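Local coordinates for fimbrin (Schizosaccharomyces pombe, PDB 1RT8), which binds and cross-links actin filaments through calponin-homology domains, serving cell polarity, cytokinesis, mating and spore formation in fission yeast, at residues A96-I107 against L119-R130. Numbering follows the deposited sequence.
Sequences AKAMGGISITNI and LILGLVWQIIRR. With SO4 (sulfate ion), chain C.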
# COMPACT_ATOMS: atom_id res chain seq x y z
N ALA A 96 2.63 3.42 -5.91
CA ALA A 96 2.30 3.86 -4.56
C ALA A 96 0.84 3.57 -4.23
O ALA A 96 0.52 3.15 -3.13
CB ALA A 96 2.58 5.36 -4.41
N LYS A 97 -0.04 3.79 -5.20
CA LYS A 97 -1.47 3.54 -5.01
C LYS A 97 -1.81 2.08 -4.73
O LYS A 97 -2.83 1.80 -4.11
CB LYS A 97 -2.28 3.97 -6.24
CG LYS A 97 -2.47 5.46 -6.39
CD LYS A 97 -3.42 5.75 -7.55
CE LYS A 97 -3.79 7.22 -7.58
NZ LYS A 97 -4.68 7.54 -8.74
N ALA A 98 -0.95 1.16 -5.17
CA ALA A 98 -1.20 -0.27 -5.00
C ALA A 98 -0.42 -0.98 -3.90
O ALA A 98 -0.54 -2.19 -3.73
CB ALA A 98 -0.98 -0.99 -6.31
N MET A 99 0.39 -0.23 -3.16
CA MET A 99 1.19 -0.84 -2.11
C MET A 99 0.39 -1.13 -0.85
O MET A 99 0.72 -2.05 -0.10
CB MET A 99 2.36 0.08 -1.77
CG MET A 99 3.34 0.20 -2.92
SD MET A 99 4.45 1.58 -2.73
CE MET A 99 5.49 0.99 -1.39
N GLY A 100 -0.66 -0.36 -0.63
CA GLY A 100 -1.48 -0.54 0.55
C GLY A 100 -0.95 0.33 1.66
O GLY A 100 0.26 0.56 1.75
N GLY A 101 -1.84 0.82 2.51
CA GLY A 101 -1.42 1.67 3.62
C GLY A 101 -0.97 3.06 3.21
O GLY A 101 -0.61 3.87 4.05
N ILE A 102 -0.98 3.34 1.91
CA ILE A 102 -0.57 4.65 1.42
C ILE A 102 -1.75 5.38 0.79
O ILE A 102 -2.59 4.76 0.15
CB ILE A 102 0.54 4.53 0.34
CG1 ILE A 102 1.82 3.95 0.96
CG2 ILE A 102 0.82 5.90 -0.28
CD1 ILE A 102 2.95 3.78 -0.03
N SER A 103 -1.82 6.69 1.00
CA SER A 103 -2.90 7.47 0.42
C SER A 103 -2.30 8.58 -0.45
O SER A 103 -1.67 9.51 0.06
CB SER A 103 -3.77 8.08 1.52
OG SER A 103 -4.96 8.64 0.98
N ILE A 104 -2.49 8.47 -1.76
CA ILE A 104 -1.96 9.47 -2.68
C ILE A 104 -2.99 9.91 -3.71
O ILE A 104 -3.09 9.35 -4.81
CB ILE A 104 -0.69 8.96 -3.41
CG1 ILE A 104 -1.03 7.81 -4.35
CG2 ILE A 104 0.34 8.50 -2.40
CD1 ILE A 104 -0.05 7.65 -5.49
N THR A 105 -3.76 10.93 -3.35
CA THR A 105 -4.79 11.47 -4.23
C THR A 105 -4.39 12.90 -4.55
O THR A 105 -4.48 13.36 -5.69
CB THR A 105 -6.17 11.49 -3.53
OG1 THR A 105 -6.49 10.17 -3.06
CG2 THR A 105 -7.24 11.98 -4.48
N ASN A 106 -3.93 13.60 -3.53
CA ASN A 106 -3.52 14.99 -3.68
C ASN A 106 -2.23 15.14 -4.48
O ASN A 106 -1.78 16.27 -4.72
CB ASN A 106 -3.36 15.62 -2.29
CG ASN A 106 -3.49 17.13 -2.33
OD1 ASN A 106 -3.35 17.80 -1.30
ND2 ASN A 106 -3.76 17.68 -3.51
N ILE A 107 -1.63 14.03 -4.91
CA ILE A 107 -0.38 14.11 -5.67
C ILE A 107 -0.43 13.42 -7.03
O ILE A 107 -0.88 12.28 -7.15
CB ILE A 107 0.81 13.55 -4.84
CG1 ILE A 107 2.14 13.92 -5.53
CG2 ILE A 107 0.67 12.04 -4.69
CD1 ILE A 107 3.37 13.59 -4.72
N LEU A 119 3.61 17.84 -0.86
CA LEU A 119 3.12 16.64 -1.52
C LEU A 119 4.23 15.58 -1.59
O LEU A 119 4.01 14.42 -1.23
CB LEU A 119 2.62 16.99 -2.92
CG LEU A 119 1.30 17.77 -2.93
CD1 LEU A 119 1.08 18.43 -4.28
CD2 LEU A 119 0.17 16.82 -2.60
N ILE A 120 5.42 15.97 -2.04
CA ILE A 120 6.53 15.03 -2.13
C ILE A 120 6.91 14.46 -0.75
O ILE A 120 7.04 13.24 -0.58
CB ILE A 120 7.77 15.69 -2.76
CG1 ILE A 120 7.58 15.77 -4.28
CG2 ILE A 120 9.04 14.92 -2.40
CD1 ILE A 120 8.72 16.47 -5.01
N LEU A 121 7.11 15.33 0.23
CA LEU A 121 7.48 14.86 1.57
C LEU A 121 6.34 14.02 2.15
O LEU A 121 6.58 13.07 2.90
CB LEU A 121 7.79 16.05 2.49
CG LEU A 121 8.74 15.72 3.66
CD1 LEU A 121 10.02 15.10 3.13
CD2 LEU A 121 9.05 16.97 4.46
N GLY A 122 5.11 14.36 1.78
CA GLY A 122 3.97 13.60 2.25
C GLY A 122 4.03 12.19 1.71
O GLY A 122 3.81 11.22 2.43
N LEU A 123 4.35 12.07 0.42
CA LEU A 123 4.47 10.78 -0.24
C LEU A 123 5.70 10.02 0.27
O LEU A 123 5.68 8.79 0.40
CB LEU A 123 4.57 11.00 -1.75
CG LEU A 123 4.81 9.78 -2.64
CD1 LEU A 123 3.75 8.72 -2.41
CD2 LEU A 123 4.80 10.24 -4.09
N VAL A 124 6.76 10.75 0.58
CA VAL A 124 7.97 10.13 1.10
C VAL A 124 7.66 9.42 2.41
O VAL A 124 8.05 8.26 2.62
CB VAL A 124 9.09 11.18 1.32
CG1 VAL A 124 10.14 10.66 2.32
CG2 VAL A 124 9.77 11.48 -0.01
N TRP A 125 6.96 10.11 3.30
CA TRP A 125 6.60 9.54 4.59
C TRP A 125 5.71 8.31 4.41
O TRP A 125 5.92 7.28 5.07
CB TRP A 125 5.90 10.59 5.47
CG TRP A 125 5.22 9.99 6.66
CD1 TRP A 125 3.89 10.07 6.96
CD2 TRP A 125 5.80 9.16 7.67
NE1 TRP A 125 3.61 9.34 8.09
CE2 TRP A 125 4.77 8.77 8.55
CE3 TRP A 125 7.10 8.70 7.92
CZ2 TRP A 125 4.99 7.94 9.65
CZ3 TRP A 125 7.33 7.87 9.02
CH2 TRP A 125 6.27 7.50 9.87
N GLN A 126 4.72 8.39 3.52
CA GLN A 126 3.84 7.24 3.32
C GLN A 126 4.65 6.03 2.86
O GLN A 126 4.42 4.91 3.33
CB GLN A 126 2.74 7.55 2.29
CG GLN A 126 1.69 8.56 2.77
CD GLN A 126 0.94 8.11 4.02
OE1 GLN A 126 0.49 6.97 4.11
NE2 GLN A 126 0.81 9.02 4.98
N ILE A 127 5.61 6.26 1.96
CA ILE A 127 6.45 5.16 1.47
C ILE A 127 7.31 4.59 2.60
O ILE A 127 7.38 3.37 2.76
CB ILE A 127 7.35 5.62 0.29
CG1 ILE A 127 6.47 6.04 -0.90
CG2 ILE A 127 8.26 4.48 -0.17
CD1 ILE A 127 7.24 6.53 -2.11
N ILE A 128 7.95 5.46 3.38
CA ILE A 128 8.79 5.04 4.50
C ILE A 128 7.98 4.28 5.54
O ILE A 128 8.43 3.26 6.06
CB ILE A 128 9.46 6.24 5.20
CG1 ILE A 128 10.54 6.85 4.31
CG2 ILE A 128 10.08 5.79 6.53
CD1 ILE A 128 11.22 8.06 4.92
N ARG A 129 6.80 4.80 5.85
CA ARG A 129 5.91 4.18 6.82
C ARG A 129 5.49 2.79 6.38
O ARG A 129 5.46 1.86 7.18
CB ARG A 129 4.68 5.06 7.04
CG ARG A 129 3.56 4.41 7.85
CD ARG A 129 2.47 5.44 8.19
NE ARG A 129 1.34 4.86 8.90
CZ ARG A 129 0.45 4.04 8.36
NH1 ARG A 129 0.56 3.69 7.08
NH2 ARG A 129 -0.55 3.57 9.09
N ARG A 130 5.16 2.64 5.09
CA ARG A 130 4.74 1.35 4.57
C ARG A 130 5.84 0.29 4.69
O ARG A 130 5.55 -0.89 4.83
CB ARG A 130 4.33 1.49 3.09
CG ARG A 130 4.05 0.16 2.37
CD ARG A 130 2.92 -0.62 3.03
NE ARG A 130 2.70 -1.92 2.39
CZ ARG A 130 3.55 -2.95 2.47
NH1 ARG A 130 4.68 -2.85 3.16
NH2 ARG A 130 3.26 -4.09 1.85
S SO4 C . -3.56 2.22 6.99
O1 SO4 C . -2.42 3.35 6.75
O2 SO4 C . -2.81 1.00 7.20
O3 SO4 C . -4.31 2.55 8.00
O4 SO4 C . -4.22 2.17 5.71
O HOH W 1 1.88 4.48 4.75
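Arg130 reaches across to the end of helix 82-99, where its NE donates a hydrogen bond to Met99 O at 3.2 Å. The donor stands well above the carbonyl plane, and the N-H...O angle is 151°. An arginine suits this place because its long chain carries a donor from one helix to a backbone carbonyl at the end of another. The Arg130 chain bends at chi2 (60°), which turns its CD toward the loop, 3.2 Å from Gly100 O, while CG lies against Met99 CE. Exchanging Arg130 for a leucine would probably leave Met99 O without this donor and the turn after the helix less firmly held.

That turn suits glycine: Gly100 and Gly101 both have positive phi, and at Gly100 a side chain would collide with the carbonyl oxygen of Met99. Beyond it Ile102 slides alongside Gln126 in the opposite direction, its CG2 3.6 Å from Gln126 CB, and its CD1 extends over the helix backbone toward Ile127. Further along, Leu123 divides its two methyls between neighbours, as its forked end allows: CD1 meets Ala96 CB and the poorly ordered Ile104, whereas CD2 receives Ile107 CD1 at 3.7 Å. With CG1 anti to the backbone N (chi1 -168°), Ile107 directs that methyl past Leu119 CB.

The contact lies inside the first calponin-homology domain, an all-helical fold that, with the second such domain, makes up the first actin-binding region. Helix 52-61 continues the packing, with Ile58 touching Met99 and both Leu57 and Ile58 touching Ile127.

At the more polar margin a water donates to Gly101 O (2.7 Å) and accepts from Arg129 NH1. The extended Arg129 also makes two weak hydrogen bonds to O1 of a sulfate, probably from the crystallisation liquor, but its NH2 is salt-bridged to Glu163, an outside partner that probably fixes the guanidinium.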